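Local structure of microcin B17-processing protein McbD (Escherichia coli str. K-12 substr. MG1655, 6GRH) at residues His365-Ser369 against Arg388-Val393. The protein is a YcaO-family protein needed to process the inactive precursor of the antibiotic microcin B17 into the active peptide. The protein carries 1 engineered substitution. Residues are numbered along the deposited sequence; the frame is centred on the assembly and turned at random.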
ATOM      1  N   HIS E 365      39.467  24.071 -30.566  1.00 33.83           N
ATOM      2  CA  HIS E 365      38.037  23.829 -30.552  1.00 34.55           C
ATOM      3  C   HIS E 365      37.628  23.282 -31.919  1.00 35.93           C
ATOM      4  O   HIS E 365      38.476  23.157 -32.790  1.00 36.83           O
ATOM      5  CB  HIS E 365      37.297  25.127 -30.199  1.00 34.84           C
ATOM      6  CG  HIS E 365      37.531  26.238 -31.167  1.00 36.09           C
ATOM      7  ND1 HIS E 365      36.935  26.279 -32.407  1.00 36.56           N
ATOM      8  CD2 HIS E 365      38.250  27.379 -31.055  1.00 37.07           C
ATOM      9  CE1 HIS E 365      37.303  27.382 -33.032  1.00 38.11           C
ATOM     10  NE2 HIS E 365      38.090  28.075 -32.227  1.00 38.52           N
ATOM     11  N   MET E 366      36.352  22.980 -32.126  1.00 36.85           N
ATOM     12  CA  MET E 366      35.936  22.245 -33.328  1.00 38.92           C
ATOM     13  C   MET E 366      35.194  23.044 -34.396  1.00 39.51           C
ATOM     14  O   MET E 366      34.679  22.457 -35.359  1.00 40.25           O
ATOM     15  CB  MET E 366      35.127  20.998 -32.930  1.00 41.06           C
ATOM     16  CG  MET E 366      33.686  21.224 -32.529  1.00 42.71           C
ATOM     17  SD  MET E 366      32.849  19.646 -32.250  1.00 46.61           S
ATOM     18  CE  MET E 366      32.625  19.026 -33.908  1.00 47.07           C
ATOM     19  N   ASN E 367      35.135  24.362 -34.242  1.00 39.18           N
ATOM     20  CA  ASN E 367      34.476  25.225 -35.219  1.00 40.17           C
ATOM     21  C   ASN E 367      35.484  25.868 -36.188  1.00 41.83           C
ATOM     22  O   ASN E 367      35.988  26.954 -35.929  1.00 41.48           O
ATOM     23  CB  ASN E 367      33.681  26.306 -34.482  1.00 39.35           C
ATOM     24  CG  ASN E 367      32.920  27.217 -35.421  1.00 40.24           C
ATOM     25  OD1 ASN E 367      32.816  26.953 -36.620  1.00 40.41           O
ATOM     26  ND2 ASN E 367      32.372  28.300 -34.871  1.00 40.41           N
ATOM     27  N   ASN E 368      35.766  25.229 -37.317  1.00 44.09           N
ATOM     28  CA  ASN E 368      36.714  25.855 -38.250  1.00 47.22           C
ATOM     29  C   ASN E 368      36.060  26.938 -39.161  1.00 47.93           C
ATOM     30  O   ASN E 368      36.739  27.499 -39.994  1.00 49.35           O
ATOM     31  CB  ASN E 368      37.618  24.838 -38.992  1.00 49.30           C
ATOM     32  CG  ASN E 368      36.873  23.639 -39.469  1.00 50.31           C
ATOM     33  OD1 ASN E 368      37.164  22.493 -39.083  1.00 49.50           O
ATOM     34  ND2 ASN E 368      35.849  23.893 -40.269  1.00 52.34           N
ATOM     35  N   SER E 369      34.763  27.234 -38.976  1.00 47.55           N
ATOM     36  CA  SER E 369      34.155  28.465 -39.522  1.00 49.30           C
ATOM     37  C   SER E 369      34.407  29.697 -38.632  1.00 49.29           C
ATOM     38  O   SER E 369      34.103  30.807 -39.028  1.00 50.24           O
ATOM     39  CB  SER E 369      32.645  28.299 -39.736  1.00 48.87           C
ATOM     40  OG  SER E 369      31.913  28.556 -38.545  1.00 48.17           O
ATOM     41  N   ARG E 388      36.357  22.951 -46.825  1.00 51.18           N
ATOM     42  CA  ARG E 388      36.166  22.407 -45.479  1.00 49.10           C
ATOM     43  C   ARG E 388      36.905  23.248 -44.427  1.00 49.18           C
ATOM     44  O   ARG E 388      36.481  23.274 -43.269  1.00 48.56           O
ATOM     45  CB  ARG E 388      36.628  20.945 -45.375  1.00 48.02           C
ATOM     46  CG  ARG E 388      35.992  19.962 -46.354  1.00 48.05           C
ATOM     47  CD  ARG E 388      34.707  19.407 -45.826  1.00 46.81           C
ATOM     48  NE  ARG E 388      34.063  18.374 -46.640  1.00 46.57           N
ATOM     49  CZ  ARG E 388      34.176  17.056 -46.478  1.00 45.50           C
ATOM     50  NH1 ARG E 388      35.008  16.519 -45.587  1.00 44.55           N
ATOM     51  NH2 ARG E 388      33.464  16.254 -47.252  1.00 45.87           N
ATOM     52  N   GLU E 389      37.992  23.930 -44.807  1.00 50.47           N
ATOM     53  CA  GLU E 389      38.770  24.744 -43.850  1.00 51.02           C
ATOM     54  C   GLU E 389      38.025  25.981 -43.321  1.00 51.25           C
ATOM     55  O   GLU E 389      38.410  26.525 -42.287  1.00 51.63           O
ATOM     56  CB  GLU E 389      40.105  25.192 -44.452  1.00 52.89           C
ATOM     57  CG  GLU E 389      41.071  24.057 -44.759  1.00 53.91           C
ATOM     58  CD  GLU E 389      42.345  24.533 -45.440  1.00 56.00           C
ATOM     59  OE1 GLU E 389      42.271  25.402 -46.335  1.00 57.83           O
ATOM     60  OE2 GLU E 389      43.429  24.028 -45.096  1.00 56.30           O
ATOM     61  N   SER E 390      36.978  26.409 -44.028  1.00 51.73           N
ATOM     62  CA  SER E 390      36.129  27.526 -43.619  1.00 51.94           C
ATOM     63  C   SER E 390      34.698  27.134 -43.200  1.00 51.06           C
ATOM     64  O   SER E 390      33.897  28.012 -42.944  1.00 51.58           O
ATOM     65  CB  SER E 390      36.041  28.516 -44.780  1.00 53.61           C
ATOM     66  OG  SER E 390      35.410  27.909 -45.908  1.00 54.42           O
ATOM     67  N   LYS E 391      34.380  25.840 -43.119  1.00 50.03           N
ATOM     68  CA  LYS E 391      33.020  25.375 -42.841  1.00 49.64           C
ATOM     69  C   LYS E 391      33.022  24.514 -41.592  1.00 47.20           C
ATOM     70  O   LYS E 391      33.881  23.648 -41.439  1.00 45.57           O
ATOM     71  CB  LYS E 391      32.501  24.510 -43.979  1.00 51.61           C
ATOM     72  CG  LYS E 391      31.733  25.217 -45.077  1.00 54.83           C
ATOM     73  CD  LYS E 391      31.014  24.197 -45.969  1.00 56.29           C
ATOM     74  CE  LYS E 391      29.847  23.521 -45.245  1.00 56.57           C
ATOM     75  NZ  LYS E 391      28.967  22.712 -46.142  1.00 58.13           N
ATOM     76  N   MET E 392      32.041  24.694 -40.723  1.00 45.94           N
ATOM     77  CA  MET E 392      31.980  23.832 -39.556  1.00 44.67           C
ATOM     78  C   MET E 392      31.510  22.420 -39.932  1.00 42.66           C
ATOM     79  O   MET E 392      30.562  22.252 -40.686  1.00 41.36           O
ATOM     80  CB  MET E 392      31.095  24.409 -38.475  1.00 45.40           C
ATOM     81  CG  MET E 392      31.101  23.514 -37.266  1.00 45.08           C
ATOM     82  SD  MET E 392      30.557  24.327 -35.790  1.00 46.06           S
ATOM     83  CE  MET E 392      30.588  22.895 -34.702  1.00 43.79           C
ATOM     84  N   VAL E 393      32.209  21.422 -39.398  1.00 42.12           N
ATOM     85  CA  VAL E 393      31.819  19.999 -39.507  1.00 42.04           C
ATOM     86  C   VAL E 393      30.337  19.791 -39.106  1.00 41.51           C
ATOM     87  O   VAL E 393      29.897  20.400 -38.138  1.00 40.15           O
ATOM     88  CB  VAL E 393      32.766  19.103 -38.643  1.00 41.14           C
ATOM     89  CG1 VAL E 393      32.621  19.389 -37.160  1.00 39.45           C
ATOM     90  CG2 VAL E 393      32.562  17.611 -38.934  1.00 41.25           C
TER
HETATM   91  O   HOH W   1      34.669  22.307 -37.893  1.00 37.21           O
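Met366 and Asn367 pack against Met392 in a buried loop-to-loop contact, formed where two parts of the C-terminal region after strand 350-358, with no helix or strand between them, come together. Methionine suits both sides, being flexible and apolar: CG of Met366 lies 4.1 Å from CE of Met392, the two side chains crossing at a slant. Met392 reaches across because its CG is anti to the backbone N (chi1 -178°) and the chain beyond stays extended, setting SD 3.6 Å from OD1 of Asn367, the two side chains crossing at about a right angle. The other methionine bends at chi3, which brings its CE against CG1 of Val393 at 3.3 Å, tighter than usual for two carbons. In this YcaO protein helices 157-180 and 285-292 flank the contact: Tyr286 touches both methionines and Trp178 touches Asn368. The side chain of Asn368 turns to the backbone of 388-393, its CB 3.8 Å from O of Glu389; O of Lys391, close by, accepts from NE1 of Trp178.

A water joins the two backbones, accepting from N of Asn368 and from N of Val393 (3.0 Å) while donating to O of Met366. Asn367 is bonded within its own segment, its OD1 accepting a 2.7 Å bond from OG of Ser369 on a lone pair in the carbonyl plane. Ser369 has OG near its own backbone (chi1 84°), where it reaches Asn367; its CA lies 3.5 Å from O of Ser390 in a CA-H...O contact. N of Asn367 donates to ND1 of His365 (3.2 Å), lying in the imidazole plane.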